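Local coordinates for protein arylesterase (Agrobacterium tumefaciens, PDB 3DCI) that is probably an ester-bond hydrolase of the SGNH (GDSL-like) family, classed as a putative arylesterase, and carries a bound zinc ion, at residues L33-P39 and V205-D211; L70-C76 and A84-A89; P156-A160 and R170-M176. All coordinates share one frame; numbering follows the deposited sequence. Where two conformers were deposited one is given.

Interaction 1: residues L33-P39 and V205-D211; sequences LTWGADP and VDGVHLD. With ACY (acetic acid), chain M.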
loop_
_atom_site.group_PDB
_atom_site.type_symbol
_atom_site.label_atom_id
_atom_site.label_comp_id
_atom_site.label_asym_id
_atom_site.label_seq_id
_atom_site.Cartn_x
_atom_site.Cartn_y
_atom_site.Cartn_z
ATOM N N LEU A 33 20.349 -9.796 -12.725
ATOM C CA LEU A 33 21.664 -9.729 -13.401
ATOM C C LEU A 33 22.764 -9.294 -12.409
ATOM O O LEU A 33 23.928 -9.650 -12.561
ATOM C CB LEU A 33 21.630 -8.786 -14.614
ATOM C CG LEU A 33 20.511 -8.918 -15.679
ATOM C CD1 LEU A 33 20.775 -7.949 -16.846
ATOM C CD2 LEU A 33 20.339 -10.300 -16.212
ATOM N N THR A 34 22.358 -8.544 -11.391
ATOM C CA THR A 34 23.233 -8.037 -10.346
ATOM C C THR A 34 23.329 -9.052 -9.186
ATOM O O THR A 34 24.423 -9.306 -8.668
ATOM C CB THR A 34 22.735 -6.666 -9.860
ATOM O OG1 THR A 34 22.766 -5.745 -10.964
ATOM C CG2 THR A 34 23.573 -6.147 -8.647
ATOM N N TRP A 35 22.200 -9.651 -8.807
ATOM C CA TRP A 35 22.203 -10.838 -7.947
ATOM C C TRP A 35 23.128 -11.941 -8.504
ATOM O O TRP A 35 23.875 -12.551 -7.749
ATOM C CB TRP A 35 20.770 -11.369 -7.771
ATOM C CG TRP A 35 20.673 -12.502 -6.781
ATOM C CD1 TRP A 35 20.852 -12.431 -5.421
ATOM C CD2 TRP A 35 20.424 -13.878 -7.072
ATOM N NE1 TRP A 35 20.675 -13.672 -4.850
ATOM C CE2 TRP A 35 20.434 -14.578 -5.843
ATOM C CE3 TRP A 35 20.160 -14.591 -8.255
ATOM C CZ2 TRP A 35 20.217 -15.950 -5.770
ATOM C CZ3 TRP A 35 19.937 -15.926 -8.177
ATOM C CH2 TRP A 35 19.951 -16.601 -6.937
ATOM N N GLY A 36 23.063 -12.169 -9.824
ATOM C CA GLY A 36 23.879 -13.162 -10.524
ATOM C C GLY A 36 23.109 -14.450 -10.780
ATOM O O GLY A 36 23.518 -15.498 -10.323
ATOM N N ALA A 37 21.991 -14.390 -11.504
ATOM C CA ALA A 37 21.222 -15.613 -11.761
ATOM C C ALA A 37 21.811 -16.367 -12.958
ATOM O O ALA A 37 22.061 -15.776 -14.022
ATOM C CB ALA A 37 19.752 -15.323 -11.986
ATOM N N ASP A 38 22.034 -17.657 -12.773
ATOM C CA ASP A 38 22.409 -18.534 -13.868
ATOM C C ASP A 38 21.258 -18.673 -14.877
ATOM O O ASP A 38 20.122 -18.960 -14.488
ATOM C CB ASP A 38 22.730 -19.907 -13.323
ATOM C CG ASP A 38 23.193 -20.865 -14.397
ATOM O OD1 ASP A 38 24.378 -20.799 -14.741
ATOM O OD2 ASP A 38 22.380 -21.692 -14.868
ATOM N N PRO A 39 21.548 -18.499 -16.184
ATOM C CA PRO A 39 20.480 -18.592 -17.201
ATOM C C PRO A 39 19.740 -19.943 -17.210
ATOM O O PRO A 39 18.523 -19.964 -17.388
ATOM C CB PRO A 39 21.235 -18.369 -18.519
ATOM C CG PRO A 39 22.466 -17.567 -18.099
ATOM C CD PRO A 39 22.853 -18.175 -16.792
ATOM N N VAL A 205 20.476 -19.309 -23.700
ATOM C CA VAL A 205 19.744 -20.284 -22.890
ATOM C C VAL A 205 18.338 -19.762 -22.540
ATOM O O VAL A 205 17.369 -20.512 -22.566
ATOM C CB VAL A 205 20.536 -20.654 -21.600
ATOM C CG1 VAL A 205 19.653 -21.358 -20.594
ATOM C CG2 VAL A 205 21.723 -21.549 -21.943
ATOM N N ASP A 206 18.225 -18.475 -22.215
ATOM C CA ASP A 206 16.904 -17.876 -22.037
ATOM C C ASP A 206 16.694 -16.537 -22.734
ATOM O O ASP A 206 15.596 -15.983 -22.667
ATOM C CB ASP A 206 16.543 -17.783 -20.548
ATOM C CG ASP A 206 17.356 -16.767 -19.797
ATOM O OD1 ASP A 206 18.187 -16.043 -20.382
ATOM O OD2 ASP A 206 17.132 -16.691 -18.585
ATOM N N GLY A 207 17.717 -16.033 -23.410
ATOM C CA GLY A 207 17.637 -14.753 -24.102
ATOM C C GLY A 207 17.697 -13.520 -23.220
ATOM O O GLY A 207 17.630 -12.407 -23.725
ATOM N N VAL A 208 17.839 -13.695 -21.906
ATOM C CA VAL A 208 17.675 -12.576 -20.962
ATOM C C VAL A 208 18.826 -12.438 -19.935
ATOM O O VAL A 208 19.389 -11.358 -19.765
ATOM C CB VAL A 208 16.302 -12.678 -20.233
ATOM C CG1 VAL A 208 16.161 -11.608 -19.146
ATOM C CG2 VAL A 208 15.154 -12.607 -21.260
ATOM N N HIS A 209 19.170 -13.532 -19.269
ATOM C CA HIS A 209 20.157 -13.523 -18.194
ATOM C C HIS A 209 21.577 -13.714 -18.693
ATOM O O HIS A 209 21.782 -13.956 -19.866
ATOM C CB HIS A 209 19.789 -14.580 -17.142
ATOM C CG HIS A 209 18.508 -14.270 -16.445
ATOM N ND1 HIS A 209 17.309 -14.855 -16.798
ATOM C CD2 HIS A 209 18.221 -13.372 -15.474
ATOM C CE1 HIS A 209 16.341 -14.342 -16.056
ATOM N NE2 HIS A 209 16.865 -13.442 -15.242
ATOM N N LEU A 210 22.540 -13.575 -17.783
ATOM C CA LEU A 210 23.968 -13.590 -18.119
ATOM C C LEU A 210 24.695 -14.805 -17.534
ATOM O O LEU A 210 24.488 -15.157 -16.372
ATOM C CB LEU A 210 24.636 -12.314 -17.599
ATOM C CG LEU A 210 24.057 -10.997 -18.085
ATOM C CD1 LEU A 210 24.617 -9.841 -17.242
ATOM C CD2 LEU A 210 24.382 -10.841 -19.560
ATOM N N ASP A 211 25.546 -15.448 -18.332
ATOM C CA ASP A 211 26.395 -16.496 -17.791
ATOM C C ASP A 211 27.481 -15.867 -16.889
ATOM O O ASP A 211 27.567 -14.633 -16.779
ATOM C CB ASP A 211 26.939 -17.429 -18.884
ATOM C CG ASP A 211 27.872 -16.759 -19.866
ATOM O OD1 ASP A 211 28.400 -15.661 -19.606
ATOM O OD2 ASP A 211 28.104 -17.391 -20.918
HETATM C C ACY M . 15.679 -10.352 -13.626
HETATM O O ACY M . 15.628 -9.777 -12.537
HETATM O OXT ACY M . 15.222 -11.502 -13.777
HETATM C CH3 ACY M . 16.295 -9.667 -14.832
HETATM O O HOH W 1 22.086 -13.292 -14.920
#

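Interaction 2: residues L70-C76 and A84-A89; sequences LGGRTTC and ACRNGA. With ACY (acetic acid), chain M.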
loop_
_atom_site.group_PDB
_atom_site.type_symbol
_atom_site.label_atom_id
_atom_site.label_comp_id
_atom_site.label_asym_id
_atom_site.label_seq_id
_atom_site.Cartn_x
_atom_site.Cartn_y
_atom_site.Cartn_z
ATOM N N LEU A 70 18.196 -7.761 -6.713
ATOM C CA LEU A 70 16.974 -8.499 -6.393
ATOM C C LEU A 70 16.282 -9.005 -7.668
ATOM O O LEU A 70 15.859 -8.202 -8.514
ATOM C CB LEU A 70 16.008 -7.606 -5.614
ATOM C CG LEU A 70 14.667 -8.278 -5.251
ATOM C CD1 LEU A 70 14.370 -8.119 -3.771
ATOM C CD2 LEU A 70 13.513 -7.752 -6.142
ATOM N N GLY A 71 16.103 -10.320 -7.760
ATOM C CA GLY A 71 15.411 -10.934 -8.900
ATOM C C GLY A 71 14.010 -10.377 -9.116
ATOM O O GLY A 71 13.185 -10.352 -8.190
ATOM N N GLY A 72 13.767 -9.864 -10.315
ATOM C CA GLY A 72 12.453 -9.302 -10.692
ATOM C C GLY A 72 12.325 -7.801 -10.477
ATOM O O GLY A 72 11.293 -7.210 -10.790
ATOM N N ARG A 73 13.363 -7.174 -9.943
ATOM C CA ARG A 73 13.280 -5.733 -9.613
ATOM C C ARG A 73 13.100 -4.857 -10.864
ATOM O O ARG A 73 13.746 -5.091 -11.888
ATOM C CB ARG A 73 14.513 -5.267 -8.861
ATOM C CG ARG A 73 14.491 -3.786 -8.515
ATOM C CD ARG A 73 15.619 -3.490 -7.578
ATOM N NE ARG A 73 15.294 -3.900 -6.207
ATOM C CZ ARG A 73 16.202 -4.099 -5.258
ATOM N NH1 ARG A 73 17.505 -4.068 -5.522
ATOM N NH2 ARG A 73 15.815 -4.407 -4.052
ATOM N N THR A 74 12.209 -3.861 -10.734
ATOM C CA THR A 74 11.898 -2.871 -11.759
ATOM C C THR A 74 12.456 -1.529 -11.271
ATOM O O THR A 74 12.861 -1.417 -10.131
ATOM C CB THR A 74 10.376 -2.718 -11.911
ATOM O OG1 THR A 74 9.814 -2.141 -10.718
ATOM C CG2 THR A 74 9.717 -4.051 -12.151
ATOM N N THR A 75 12.478 -0.517 -12.128
ATOM C CA THR A 75 12.895 0.797 -11.705
ATOM C C THR A 75 11.923 1.346 -10.645
ATOM O O THR A 75 12.355 1.731 -9.563
ATOM C CB THR A 75 12.999 1.778 -12.904
ATOM O OG1 THR A 75 11.742 1.803 -13.611
ATOM C CG2 THR A 75 14.175 1.384 -13.816
ATOM N N CYS A 76 10.623 1.380 -10.951
ATOM C CA CYS A 76 9.666 2.028 -10.039
ATOM C C CYS A 76 8.256 1.473 -10.153
ATOM O O CYS A 76 7.283 2.181 -9.878
ATOM C CB CYS A 76 9.656 3.548 -10.273
ATOM S SG CYS A 76 8.967 4.038 -11.862
ATOM N N ALA A 84 9.495 -11.184 -2.664
ATOM C CA ALA A 84 9.832 -9.904 -2.054
ATOM C C ALA A 84 9.447 -8.756 -2.984
ATOM O O ALA A 84 9.357 -8.937 -4.188
ATOM C CB ALA A 84 11.330 -9.829 -1.747
ATOM N N CYS A 85 9.241 -7.586 -2.390
ATOM C CA CYS A 85 8.899 -6.354 -3.105
ATOM C C CYS A 85 9.861 -6.056 -4.282
ATOM O O CYS A 85 11.066 -6.084 -4.117
ATOM C CB CYS A 85 8.926 -5.178 -2.104
ATOM S SG CYS A 85 8.626 -3.555 -2.849
ATOM N N ARG A 86 9.311 -5.768 -5.460
ATOM C CA ARG A 86 10.138 -5.547 -6.671
ATOM C C ARG A 86 10.222 -4.087 -7.112
ATOM O O ARG A 86 10.876 -3.786 -8.104
ATOM C CB ARG A 86 9.623 -6.405 -7.814
ATOM C CG ARG A 86 9.921 -7.889 -7.636
ATOM C CD ARG A 86 9.139 -8.765 -8.598
ATOM N NE ARG A 86 9.593 -10.159 -8.500
ATOM C CZ ARG A 86 9.272 -11.118 -9.361
ATOM N NH1 ARG A 86 8.461 -10.868 -10.365
ATOM N NH2 ARG A 86 9.762 -12.340 -9.198
ATOM N N ASN A 87 9.590 -3.177 -6.365
ATOM C CA ASN A 87 9.586 -1.787 -6.732
ATOM C C ASN A 87 10.959 -1.238 -6.394
ATOM O O ASN A 87 11.345 -1.186 -5.226
ATOM C CB ASN A 87 8.457 -1.020 -5.997
ATOM C CG ASN A 87 8.358 0.420 -6.437
ATOM O OD1 ASN A 87 9.373 1.119 -6.499
ATOM N ND2 ASN A 87 7.143 0.858 -6.827
ATOM N N GLY A 88 11.718 -0.882 -7.418
ATOM C CA GLY A 88 13.065 -0.386 -7.220
ATOM C C GLY A 88 13.163 0.906 -6.431
ATOM O O GLY A 88 14.095 1.094 -5.694
ATOM N N ALA A 89 12.203 1.797 -6.577
ATOM C CA ALA A 89 12.283 3.085 -5.903
ATOM C C ALA A 89 12.142 2.957 -4.371
ATOM O O ALA A 89 12.845 3.637 -3.614
ATOM C CB ALA A 89 11.242 4.028 -6.490
HETATM C C ACY M . 15.679 -10.352 -13.626
HETATM O O ACY M . 15.628 -9.777 -12.537
HETATM O OXT ACY M . 15.222 -11.502 -13.777
HETATM C CH3 ACY M . 16.295 -9.667 -14.832
HETATM O O HOH W 2 12.790 -4.204 -4.764
#

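Interaction 3: residues P156-A160 and R170-M176; sequences PPCVA and RDIEQSM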
loop_
_atom_site.group_PDB
_atom_site.type_symbol
_atom_site.label_atom_id
_atom_site.label_comp_id
_atom_site.label_asym_id
_atom_site.label_seq_id
_atom_site.Cartn_x
_atom_site.Cartn_y
_atom_site.Cartn_z
ATOM N N PRO A 156 22.662 -5.461 -20.669
ATOM C CA PRO A 156 22.840 -5.956 -22.033
ATOM C C PRO A 156 21.482 -6.301 -22.630
ATOM O O PRO A 156 20.623 -6.766 -21.897
ATOM C CB PRO A 156 23.675 -7.219 -21.846
ATOM C CG PRO A 156 24.298 -7.066 -20.493
ATOM C CD PRO A 156 23.310 -6.333 -19.678
ATOM N N PRO A 157 21.269 -6.032 -23.934
ATOM C CA PRO A 157 19.977 -6.318 -24.540
ATOM C C PRO A 157 19.626 -7.798 -24.579
ATOM O O PRO A 157 20.516 -8.666 -24.564
ATOM C CB PRO A 157 20.112 -5.763 -25.959
ATOM C CG PRO A 157 21.555 -5.664 -26.209
ATOM C CD PRO A 157 22.202 -5.424 -24.889
ATOM N N CYS A 158 18.326 -8.077 -24.643
ATOM C CA CYS A 158 17.839 -9.433 -24.835
ATOM C C CYS A 158 18.214 -9.988 -26.220
ATOM O O CYS A 158 18.460 -9.241 -27.166
ATOM C CB CYS A 158 16.319 -9.478 -24.638
ATOM S SG CYS A 158 15.873 -9.025 -22.941
ATOM N N VAL A 159 18.258 -11.309 -26.312
ATOM C CA VAL A 159 18.525 -11.974 -27.573
ATOM C C VAL A 159 17.511 -13.084 -27.730
ATOM O O VAL A 159 16.716 -13.317 -26.830
ATOM C CB VAL A 159 19.976 -12.518 -27.643
ATOM C CG1 VAL A 159 20.989 -11.351 -27.600
ATOM C CG2 VAL A 159 20.231 -13.535 -26.557
ATOM N N ALA A 160 17.515 -13.735 -28.886
ATOM C CA ALA A 160 16.614 -14.845 -29.128
ATOM C C ALA A 160 16.895 -15.923 -28.093
ATOM O O ALA A 160 18.021 -16.425 -27.991
ATOM C CB ALA A 160 16.801 -15.393 -30.535
ATOM N N ARG A 170 9.600 -10.431 -23.440
ATOM C CA ARG A 170 10.348 -9.200 -23.702
ATOM C C ARG A 170 10.685 -9.076 -25.190
ATOM O O ARG A 170 10.877 -10.062 -25.881
ATOM C CB ARG A 170 11.621 -9.117 -22.869
ATOM C CG ARG A 170 11.395 -9.150 -21.340
ATOM C CD ARG A 170 12.732 -9.203 -20.640
ATOM N NE ARG A 170 12.695 -9.309 -19.171
ATOM C CZ ARG A 170 12.518 -10.437 -18.485
ATOM N NH1 ARG A 170 12.246 -11.583 -19.093
ATOM N NH2 ARG A 170 12.554 -10.407 -17.166
ATOM N N ASP A 171 10.767 -7.835 -25.649
ATOM C CA ASP A 171 11.010 -7.515 -27.031
ATOM C C ASP A 171 12.465 -7.084 -27.190
ATOM O O ASP A 171 12.933 -6.211 -26.471
ATOM C CB ASP A 171 10.065 -6.383 -27.418
ATOM C CG ASP A 171 10.217 -5.954 -28.862
ATOM O OD1 ASP A 171 9.374 -6.338 -29.696
ATOM O OD2 ASP A 171 11.175 -5.225 -29.157
ATOM N N ILE A 172 13.174 -7.692 -28.141
ATOM C CA ILE A 172 14.592 -7.404 -28.362
ATOM C C ILE A 172 14.812 -5.937 -28.722
ATOM O O ILE A 172 15.656 -5.263 -28.140
ATOM C CB ILE A 172 15.180 -8.286 -29.486
ATOM C CG1 ILE A 172 15.269 -9.737 -29.019
ATOM C CG2 ILE A 172 16.587 -7.794 -29.894
ATOM C CD1 ILE A 172 15.786 -10.708 -30.101
ATOM N N GLU A 173 14.013 -5.453 -29.668
ATOM C CA GLU A 173 14.200 -4.097 -30.167
ATOM C C GLU A 173 13.970 -3.057 -29.069
ATOM O O GLU A 173 14.673 -2.044 -29.032
ATOM C CB GLU A 173 13.359 -3.831 -31.419
ATOM C CG GLU A 173 13.976 -4.446 -32.697
ATOM C CD GLU A 173 13.341 -3.946 -33.992
ATOM O OE1 GLU A 173 12.657 -2.900 -33.969
ATOM O OE2 GLU A 173 13.531 -4.597 -35.049
ATOM N N GLN A 174 13.038 -3.314 -28.153
ATOM C CA GLN A 174 12.845 -2.405 -27.021
ATOM C C GLN A 174 14.033 -2.417 -26.051
ATOM O O GLN A 174 14.424 -1.369 -25.579
ATOM C CB GLN A 174 11.558 -2.713 -26.262
ATOM C CG GLN A 174 10.300 -2.433 -27.096
ATOM C CD GLN A 174 10.181 -0.975 -27.504
ATOM O OE1 GLN A 174 10.417 -0.076 -26.698
ATOM N NE2 GLN A 174 9.814 -0.735 -28.754
ATOM N N SER A 175 14.577 -3.599 -25.747
ATOM C CA SER A 175 15.744 -3.710 -24.879
ATOM C C SER A 175 16.949 -2.949 -25.447
ATOM O O SER A 175 17.778 -2.442 -24.691
ATOM C CB SER A 175 16.116 -5.174 -24.668
ATOM O OG SER A 175 16.586 -5.765 -25.870
HETATM N N MSE A 176 17.026 -2.884 -26.784
HETATM C CA MSE A 176 18.123 -2.216 -27.482
HETATM C C MSE A 176 17.998 -0.694 -27.420
HETATM O O MSE A 176 18.951 0.034 -27.727
HETATM C CB MSE A 176 18.168 -2.665 -28.947
HETATM C CG MSE A 176 18.639 -4.103 -29.176
HETATM SE SE MSE A 176 18.581 -4.511 -31.072
HETATM C CE MSE A 176 19.384 -6.297 -31.082
#

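Interaction 1: residues L33-P39 and V205-D211
Leu33 and His209 cross at about a right angle. The CD2 methyl of Leu33 lies 3.8 Å from His209 CD2 and also touches the backbone CA of His209. CG of Leu33 stands anti to its carbonyl carbon (chi1 -50°), which brings this branch to the histidine. Leu33 CB meets Leu210 CD1 at 4.1 Å. This part is tightly packed. Leu33 and Leu210 are both buried; Met108 of strand 104-108 packs on Leu33, and Ile218 of helix 212-229 packs on Leu210. No direct hydrogen bond joins the two segments. Beside Leu33 a water bridges them instead, donating to Ala37 O at 2.6 Å and accepting from Leu210 N at 2.9 Å.

The imidazole of His209 is held on several sides. Val208 CG1 covers the centre of one face. At one edge, His209 ND1 donates to Asp206 OD2 at 2.6 Å, nearly straight (175°) and in the ring plane, on the syn side of the carboxylate. Asp206 OD1 takes two backbone bonds, from Val208 N and His209 N, in an Asx turn and Asx motif. Three bonds thus fix the carboxylate, and the carboxylate fixes the rotation of the ring. With Ser32, the pair is consistent with the Ser-His-Asp triad of SGNH hydrolases, where Asp and His lie three residues apart before the last helix. His209 NE2 donates to OXT of an acetic acid molecule at 2.9 Å. That molecule, probably from the crystallisation liquor, is also bonded by Ser32 N, Gly72 N and Asn112 ND2.

Pro39 is also closely packed. Its CD and CG lie against the Leu210 carbonyl, Pro39 CD 3.5 Å from Leu210 O. The solvent side is at Val205, which is exposed and meets Pro39 CB through its CB at 3.9 Å.

Interaction 2: residues L70-C76 and A84-A89
Thr74 N donates to Arg86 O at 2.9 Å. The bond is almost straight (175°) and runs nearly along the C=O axis. The same Arg86 oxygen receives a CH...O contact from Arg73 CA at 3.4 Å. Close by, the Arg86 side chain is extended from CG to NE and lies along the backbone of Gly72, with its CD 3.4 Å from Gly72 O. One face of its guanidinium sits over Gly72 CA, offset toward the rim. Glycine has no side chain to hold the two apart. Leu70 crosses Arg86 at about a right angle, its CD2 3.9 Å from Arg86 CG. Further along, Gly88 CA makes a CH...O contact with Thr74 O at 3.1 Å.

A second shell sets these groups. A type II turn from Leu70 to Arg73 shapes the first segment. It leaves Gly72 N pointing at the acetic acid, whose O it bonds at 2.9 Å. This is consistent with the oxyanion-hole glycine of SGNH hydrolases. The Arg73 chain bends at chi3 (-79°), which lays its guanidinium over Leu70 CB. Arg73 NE gives a hydrogen bond to a water at 2.9 Å, and that water donates to Cys85 O at 2.6 Å. Arg73 NH1 is held by Gly30 O. Asn87 is the N-cap of helix 88-99; its OD1 makes a weak capping bond to Ala89 N, and its ND2 bonds Asp78 OD1.

A second subunit covers part of the contact: its Val94 and Cys98 pack on Arg73 and Leu70. Within the chain, the contact closes the loop that leads from strand 63-69, at the edge of the parallel sheet, into helix 88-99. Leu132 of helix 122-138 packs on both Thr75 and Ala89.

Interaction 3: residues P156-A160 and R170-M176
Pro157 touches Ser175 through its CB, which lies 3.5 Å from Ser175 OG. The next residue makes the polar link. Cys158 N donates to Ser175 OG at 3.1 Å, with a bent N-H...O angle of 140°. Ser175 OG sits between its own backbone N and carbonyl carbon (chi1 67°). From there it faces Cys158 and also donates to Ile172 O in a short 2.5 Å bond, tilted 18° from the carbonyl plane. The hydroxyl thus relays between the loop and the helix. Ile172 O is gripped twice, since it also accepts from Met176 N.

The helix behind this is the short one at 172-175. Asp171 is its N-cap, and Asp171 OD2 accepts from Gln174 N at 2.9 Å through the anti lone pair. The facing segment 156-160 follows strand 149-154 of the central parallel sheet. The contact therefore folds the loop beyond that strand back on itself.

The Cys158 side chain turns to Arg170, with SG 3.9 Å from Arg170 CD. This touch is to the aliphatic part of the arginine. Its polar end is held elsewhere, by Thr111 O, Ala167 O and Asn112 OD1. Arg170 thus holds Asn112, which bonds the acetic acid, and the nearest atoms of the Arg170 side chain and that molecule are about 4 Å apart.

Cys158 O packs on Ile172 CG2 at 3.6 Å. Val159 points its side chain away from the helix. At the exposed end, Ile172 CD1 lies against the Val159-Ala160 peptide, 3.7 Å from Ala160 N.

Interaction 2 is buried. Interactions 1 and 3 are partly buried, each with an exposed end. Interactions 1 and 2 do not touch, but both reach the same acetic acid, one through His209 and the other through Gly72. Interactions 1 and 3 meet directly: Gly207 O lies 2.9 Å from Val159 N, a probable hydrogen bond, and Val208 packs on Arg170. Interactions 2 and 3 stay about 7 Å apart at their nearest atoms. The chemistry differs. Interaction 1 joins distant parts of the chain by apolar packing and a water. Interaction 2 crosses by a backbone bond, and interaction 3 by a serine hydroxyl; both close short loops leading into helices.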